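Local coordinates for MarR family transcriptional regulator (Staphylococcus epidermidis, PDB 5HLI), which probably acts as a redox-sensing transcriptional regulator of the MarR family, a dimeric winged helix-turn-helix protein whose disulfide-bonded form is captured in this structure, at residues F17-V22 against Y134-L139; T49-N54 against S82-R87. The protein carries 1 engineered substitution. All coordinates share one frame; numbering follows the deposited sequence.

Interaction 1 of 2, residues F17-V22 against Y134-L139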
loop_
_atom_site.group_PDB
_atom_site.type_symbol
_atom_site.label_atom_id
_atom_site.label_comp_id
_atom_site.label_asym_id
_atom_site.label_seq_id
_atom_site.Cartn_x
_atom_site.Cartn_y
_atom_site.Cartn_z
ATOM N N PHE A 17 3.792 3.233 10.482
ATOM C CA PHE A 17 2.538 3.939 10.234
ATOM C C PHE A 17 2.687 4.943 9.097
ATOM O O PHE A 17 1.848 5.001 8.190
ATOM C CB PHE A 17 2.078 4.629 11.522
ATOM C CG PHE A 17 1.162 5.800 11.302
ATOM C CD1 PHE A 17 -0.199 5.612 11.140
ATOM C CD2 PHE A 17 1.661 7.092 11.286
ATOM C CE1 PHE A 17 -1.042 6.690 10.946
ATOM C CE2 PHE A 17 0.824 8.173 11.092
ATOM C CZ PHE A 17 -0.529 7.973 10.924
ATOM N N SER A 18 3.752 5.744 9.131
ATOM C CA SER A 18 3.950 6.757 8.101
ATOM C C SER A 18 4.415 6.154 6.783
ATOM O O SER A 18 4.050 6.662 5.717
ATOM C CB SER A 18 4.952 7.808 8.580
ATOM O OG SER A 18 6.239 7.246 8.753
ATOM N N ALA A 19 5.214 5.087 6.830
ATOM C CA ALA A 19 5.613 4.414 5.598
ATOM C C ALA A 19 4.413 3.782 4.908
ATOM O O ALA A 19 4.300 3.824 3.677
ATOM C CB ALA A 19 6.684 3.363 5.893
ATOM N N TYR A 20 3.505 3.187 5.684
ATOM C CA TYR A 20 2.284 2.636 5.108
ATOM C C TYR A 20 1.432 3.736 4.493
ATOM O O TYR A 20 0.937 3.600 3.368
ATOM C CB TYR A 20 1.498 1.879 6.178
ATOM C CG TYR A 20 0.274 1.148 5.666
ATOM C CD1 TYR A 20 0.174 0.758 4.337
ATOM C CD2 TYR A 20 -0.783 0.850 6.515
ATOM C CE1 TYR A 20 -0.939 0.087 3.871
ATOM C CE2 TYR A 20 -1.903 0.181 6.057
ATOM C CZ TYR A 20 -1.975 -0.197 4.734
ATOM O OH TYR A 20 -3.086 -0.863 4.270
ATOM N N ASN A 21 1.254 4.842 5.220
ATOM C CA ASN A 21 0.380 5.909 4.746
ATOM C C ASN A 21 0.893 6.517 3.446
ATOM O O ASN A 21 0.100 6.870 2.565
ATOM C CB ASN A 21 0.227 6.980 5.825
ATOM C CG ASN A 21 -0.837 6.627 6.847
ATOM O OD1 ASN A 21 -1.422 5.544 6.804
ATOM N ND2 ASN A 21 -1.097 7.542 7.773
ATOM N N VAL A 22 2.213 6.644 3.299
ATOM C CA VAL A 22 2.737 7.175 2.046
ATOM C C VAL A 22 2.699 6.117 0.947
ATOM O O VAL A 22 2.492 6.447 -0.228
ATOM C CB VAL A 22 4.155 7.749 2.241
ATOM C CG1 VAL A 22 5.137 6.669 2.633
ATOM C CG2 VAL A 22 4.622 8.460 0.978
ATOM N N TYR A 134 15.830 2.980 0.384
ATOM C CA TYR A 134 16.366 1.980 1.304
ATOM C C TYR A 134 15.307 1.501 2.290
ATOM O O TYR A 134 15.243 0.307 2.606
ATOM C CB TYR A 134 17.572 2.553 2.050
ATOM C CG TYR A 134 18.120 1.658 3.140
ATOM C CD1 TYR A 134 18.616 0.392 2.844
ATOM C CD2 TYR A 134 18.147 2.081 4.464
ATOM C CE1 TYR A 134 19.117 -0.426 3.834
ATOM C CE2 TYR A 134 18.646 1.271 5.462
ATOM C CZ TYR A 134 19.129 0.019 5.141
ATOM O OH TYR A 134 19.629 -0.794 6.131
ATOM N N VAL A 135 14.467 2.412 2.785
ATOM C CA VAL A 135 13.431 2.025 3.740
ATOM C C VAL A 135 12.418 1.096 3.081
ATOM O O VAL A 135 12.026 0.071 3.649
ATOM C CB VAL A 135 12.753 3.272 4.334
ATOM C CG1 VAL A 135 11.526 2.876 5.136
ATOM C CG2 VAL A 135 13.733 4.038 5.208
ATOM N N PHE A 136 11.985 1.438 1.864
ATOM C CA PHE A 136 10.979 0.620 1.194
ATOM C C PHE A 136 11.559 -0.694 0.688
ATOM O O PHE A 136 10.826 -1.683 0.567
ATOM C CB PHE A 136 10.338 1.406 0.049
ATOM C CG PHE A 136 9.297 2.390 0.504
ATOM C CD1 PHE A 136 8.116 1.947 1.077
ATOM C CD2 PHE A 136 9.500 3.752 0.368
ATOM C CE1 PHE A 136 7.156 2.844 1.503
ATOM C CE2 PHE A 136 8.541 4.654 0.790
ATOM C CZ PHE A 136 7.367 4.199 1.359
ATOM N N GLU A 137 12.861 -0.733 0.389
ATOM C CA GLU A 137 13.487 -1.997 0.016
ATOM C C GLU A 137 13.516 -2.963 1.193
ATOM O O GLU A 137 13.274 -4.165 1.024
ATOM C CB GLU A 137 14.905 -1.761 -0.506
ATOM C CG GLU A 137 14.988 -1.198 -1.914
ATOM C CD GLU A 137 16.414 -1.155 -2.432
ATOM O OE1 GLU A 137 16.797 -2.058 -3.206
ATOM O OE2 GLU A 137 17.159 -0.227 -2.054
ATOM N N GLU A 138 13.811 -2.461 2.393
ATOM C CA GLU A 138 13.859 -3.331 3.561
ATOM C C GLU A 138 12.468 -3.721 4.040
ATOM O O GLU A 138 12.288 -4.825 4.565
ATOM C CB GLU A 138 14.639 -2.657 4.690
ATOM C CG GLU A 138 16.080 -2.337 4.326
ATOM C CD GLU A 138 16.958 -3.574 4.294
ATOM O OE1 GLU A 138 17.807 -3.677 3.385
ATOM O OE2 GLU A 138 16.798 -4.442 5.178
ATOM N N LEU A 139 11.477 -2.842 3.866
ATOM C CA LEU A 139 10.103 -3.221 4.181
ATOM C C LEU A 139 9.612 -4.328 3.257
ATOM O O LEU A 139 8.921 -5.251 3.700
ATOM C CB LEU A 139 9.188 -1.999 4.106
ATOM C CG LEU A 139 9.347 -1.003 5.259
ATOM C CD1 LEU A 139 8.538 0.252 5.007
ATOM C CD2 LEU A 139 8.941 -1.648 6.577
#
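Ala19 and Val22 of the long N-terminal helix 2-36 meet Phe136 and Leu139 of the C-terminal helix 126-147 in a small, buried, largely apolar contact between the two helices that lie at the ends of the chain. The two segments run almost perpendicular, at 96°, and their axes stay 11.7 Å apart, so the gap is bridged mainly by side chains, with one backbone carbonyl taking part. The Phe136 ring reaches across with its rim. CZ of Phe136 stands 3.6 Å from Val22 CG1, which lies in the plane of the ring at its edge, and CE1 of Phe136 comes 3.7 Å from Ala19 O, also near that plane. Because CG of Phe136 is anti to its own carbonyl carbon (chi1 -79°), the ring swings over toward helix 2-36 although its CB does not point there. One turn on, Leu139 sends a single branch across: CD1 of Leu139 touches Ala19 CB at 3.7 Å. Ala19 thus faces both larger residues, its methyl meeting Leu139 and its carbonyl oxygen the edge of Phe136. No hydrogen bond joins the segments.

The second subunit closes around the same place: Phe136 packs on Ser18 and Leu139 on Cys119 of that other chain, while Tyr20, whose CB is directed away from helix 126-147, meets Tyr41, Phe26 and Tyr30 of the second subunit. Crossed N- and C-terminal helices sharing their apolar sides with a partner chain are characteristic of the helical dimerization region of MarR-family regulators.

Interaction 2 of 2, residues T49-N54 against S82-R87; sequences TLWEEN and SGWVKR
Leu50 and Val85 form the tight part of this contact, where helix 41-52 faces the start of strand 85-89. CD1 of Leu50 lies 3.6 Å from CG1 of Val85, and the two side chains cross at about a right angle, one branch of each doing the touching. In Val85, CG1 stands beside the backbone N and anti to the carbonyl carbon (chi1 -59°), which directs this methyl at the leucine. The pair is hemmed in on further sides, Leu50 by Ile99 of strand 97-101 and Val85 by Leu79 and Glu80 of helix 69-81.

The two tryptophans meet more loosely. Their six-membered rings approach obliquely, CZ2 of Trp51 remaining 4.2 Å from CZ3 of Trp84; the latter atom lies near the plane of the Trp51 ring, at its edge, and the indoles do not stack. Trp51 is partly exposed, yet its rotation is fixed by a hydrogen bond from NE1 to the carbonyl oxygen of Gly105, and Gln109 and Val112 of helix 103-117 also touch it. Toward solvent the segments part altogether: Glu52, Glu53 and Lys86 are exposed and make no contact across.

Gly83, with its positive phi of 85°, is the C-prime residue of a Schellman motif in which Trp84 N bonds to Leu79 O and Gly83 N to Glu80 O. This motif ends helix 69-81 and leads the chain into the strand. Helix 69-81 followed by strands 85-89 and 97-101 is consistent with the recognition helix and wing of a winged helix-turn-helix domain, as in other MarR-family regulators, with the first wing strand packed here against helix 41-52, earlier in the chain.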
loop_
_atom_site.group_PDB
_atom_site.type_symbol
_atom_site.label_atom_id
_atom_site.label_comp_id
_atom_site.label_asym_id
_atom_site.label_seq_id
_atom_site.Cartn_x
_atom_site.Cartn_y
_atom_site.Cartn_z
ATOM N N THR A 49 6.169 -8.075 -17.579
ATOM C CA THR A 49 7.020 -9.198 -17.962
ATOM C C THR A 49 7.170 -9.281 -19.477
ATOM O O THR A 49 8.240 -9.646 -19.979
ATOM C CB THR A 49 6.490 -10.517 -17.381
ATOM O OG1 THR A 49 7.419 -11.569 -17.672
ATOM C CG2 THR A 49 5.133 -10.895 -17.960
ATOM N N LEU A 50 6.124 -8.919 -20.226
ATOM C CA LEU A 50 6.239 -8.903 -21.682
ATOM C C LEU A 50 7.239 -7.851 -22.142
ATOM O O LEU A 50 7.964 -8.060 -23.119
ATOM C CB LEU A 50 4.872 -8.661 -22.319
ATOM C CG LEU A 50 3.889 -9.831 -22.274
ATOM C CD1 LEU A 50 2.522 -9.395 -22.762
ATOM C CD2 LEU A 50 4.405 -10.989 -23.112
ATOM N N TRP A 51 7.295 -6.713 -21.447
ATOM C CA TRP A 51 8.269 -5.685 -21.789
ATOM C C TRP A 51 9.693 -6.104 -21.446
ATOM O O TRP A 51 10.643 -5.483 -21.935
ATOM C CB TRP A 51 7.910 -4.372 -21.090
ATOM C CG TRP A 51 6.709 -3.698 -21.689
ATOM C CD1 TRP A 51 6.308 -3.749 -22.994
ATOM C CD2 TRP A 51 5.745 -2.886 -21.006
ATOM N NE1 TRP A 51 5.162 -3.014 -23.168
ATOM C CE2 TRP A 51 4.794 -2.475 -21.963
ATOM C CE3 TRP A 51 5.595 -2.464 -19.682
ATOM C CZ2 TRP A 51 3.708 -1.665 -21.636
ATOM C CZ3 TRP A 51 4.514 -1.659 -19.359
ATOM C CH2 TRP A 51 3.587 -1.268 -20.333
ATOM N N GLU A 52 9.862 -7.139 -20.622
ATOM C CA GLU A 52 11.173 -7.720 -20.359
ATOM C C GLU A 52 11.505 -8.847 -21.328
ATOM O O GLU A 52 12.646 -8.947 -21.792
ATOM C CB GLU A 52 11.250 -8.242 -18.921
ATOM C CG GLU A 52 11.129 -7.159 -17.862
ATOM C CD GLU A 52 12.286 -6.178 -17.904
ATOM O OE1 GLU A 52 13.437 -6.604 -17.667
ATOM O OE2 GLU A 52 12.044 -4.981 -18.178
ATOM N N GLU A 53 10.528 -9.698 -21.640
ATOM C CA GLU A 53 10.731 -10.832 -22.535
ATOM C C GLU A 53 9.486 -11.002 -23.392
ATOM O O GLU A 53 8.399 -11.264 -22.868
ATOM C CB GLU A 53 11.025 -12.114 -21.747
ATOM C CG GLU A 53 11.184 -13.350 -22.615
ATOM C CD GLU A 53 11.327 -14.622 -21.803
ATOM O OE1 GLU A 53 11.377 -14.536 -20.558
ATOM O OE2 GLU A 53 11.384 -15.711 -22.411
ATOM N N ASN A 54 9.648 -10.858 -24.702
ATOM C CA ASN A 54 8.533 -10.906 -25.643
ATOM C C ASN A 54 8.992 -11.551 -26.946
ATOM O O ASN A 54 10.018 -11.157 -27.495
ATOM C CB ASN A 54 7.993 -9.494 -25.898
ATOM C CG ASN A 54 7.033 -9.432 -27.072
ATOM O OD1 ASN A 54 5.912 -9.938 -27.004
ATOM N ND2 ASN A 54 7.467 -8.794 -28.153
ATOM N N SER A 82 -8.355 -5.255 -25.929
ATOM C CA SER A 82 -8.045 -3.838 -25.793
ATOM C C SER A 82 -6.793 -3.431 -26.559
ATOM O O SER A 82 -6.306 -2.312 -26.374
ATOM C CB SER A 82 -7.905 -3.465 -24.312
ATOM O OG SER A 82 -7.000 -4.325 -23.647
ATOM N N GLY A 83 -6.258 -4.313 -27.401
ATOM C CA GLY A 83 -5.225 -3.937 -28.346
ATOM C C GLY A 83 -3.804 -3.954 -27.832
ATOM O O GLY A 83 -2.937 -3.328 -28.452
ATOM N N TRP A 84 -3.526 -4.657 -26.732
ATOM C CA TRP A 84 -2.177 -4.683 -26.174
ATOM C C TRP A 84 -1.354 -5.870 -26.659
ATOM O O TRP A 84 -0.145 -5.734 -26.882
ATOM C CB TRP A 84 -2.236 -4.712 -24.645
ATOM C CG TRP A 84 -2.762 -3.461 -24.019
ATOM C CD1 TRP A 84 -4.070 -3.137 -23.805
ATOM C CD2 TRP A 84 -1.990 -2.377 -23.494
ATOM N NE1 TRP A 84 -4.160 -1.911 -23.190
ATOM C CE2 TRP A 84 -2.894 -1.426 -22.986
ATOM C CE3 TRP A 84 -0.618 -2.116 -23.409
ATOM C CZ2 TRP A 84 -2.475 -0.234 -22.404
ATOM C CZ3 TRP A 84 -0.204 -0.937 -22.825
ATOM C CH2 TRP A 84 -1.128 -0.009 -22.332
ATOM N N VAL A 85 -1.971 -7.042 -26.801
ATOM C CA VAL A 85 -1.263 -8.264 -27.157
ATOM C C VAL A 85 -2.028 -8.978 -28.262
ATOM O O VAL A 85 -3.188 -8.679 -28.544
ATOM C CB VAL A 85 -1.078 -9.215 -25.952
ATOM C CG1 VAL A 85 -0.305 -8.535 -24.826
ATOM C CG2 VAL A 85 -2.430 -9.718 -25.463
ATOM N N LYS A 86 -1.358 -9.946 -28.878
ATOM C CA LYS A 86 -1.999 -10.937 -29.726
ATOM C C LYS A 86 -1.936 -12.299 -29.048
ATOM O O LYS A 86 -0.976 -12.617 -28.341
ATOM C CB LYS A 86 -1.336 -11.012 -31.106
ATOM C CG LYS A 86 -1.492 -9.748 -31.934
ATOM C CD LYS A 86 -1.017 -9.957 -33.362
ATOM C CE LYS A 86 -1.366 -8.756 -34.229
ATOM N NZ LYS A 86 -2.838 -8.508 -34.252
ATOM N N ARG A 87 -2.977 -13.097 -29.259
ATOM C CA ARG A 87 -3.042 -14.461 -28.752
ATOM C C ARG A 87 -2.975 -15.427 -29.926
ATOM O O ARG A 87 -3.720 -15.278 -30.900
ATOM C CB ARG A 87 -4.320 -14.683 -27.938
ATOM C CG ARG A 87 -4.320 -13.952 -26.598
ATOM C CD ARG A 87 -5.689 -13.945 -25.927
ATOM N NE ARG A 87 -6.185 -15.281 -25.611
ATOM C CZ ARG A 87 -7.161 -15.894 -26.274
ATOM N NH1 ARG A 87 -7.751 -15.287 -27.297
ATOM N NH2 ARG A 87 -7.546 -17.112 -25.915
#

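Interaction 1 and interaction 2 lie on opposite sides of the chain's centre, their centres 31 Å apart, and share no element, although helix 2-36 and helix 41-52 follow each other in sequence. Along the chain, 49-54 with 82-87 is nested inside the loop closed by 17-22 with 134-139. Both are small, mainly apolar and without a hydrogen bond across. The first is fully buried, joins two helices and has the second subunit around it; the second joins a helix to a strand within one subunit, with a partly exposed tryptophan at its border. One therefore belongs to the dimer region, the other to the probable DNA-binding domain.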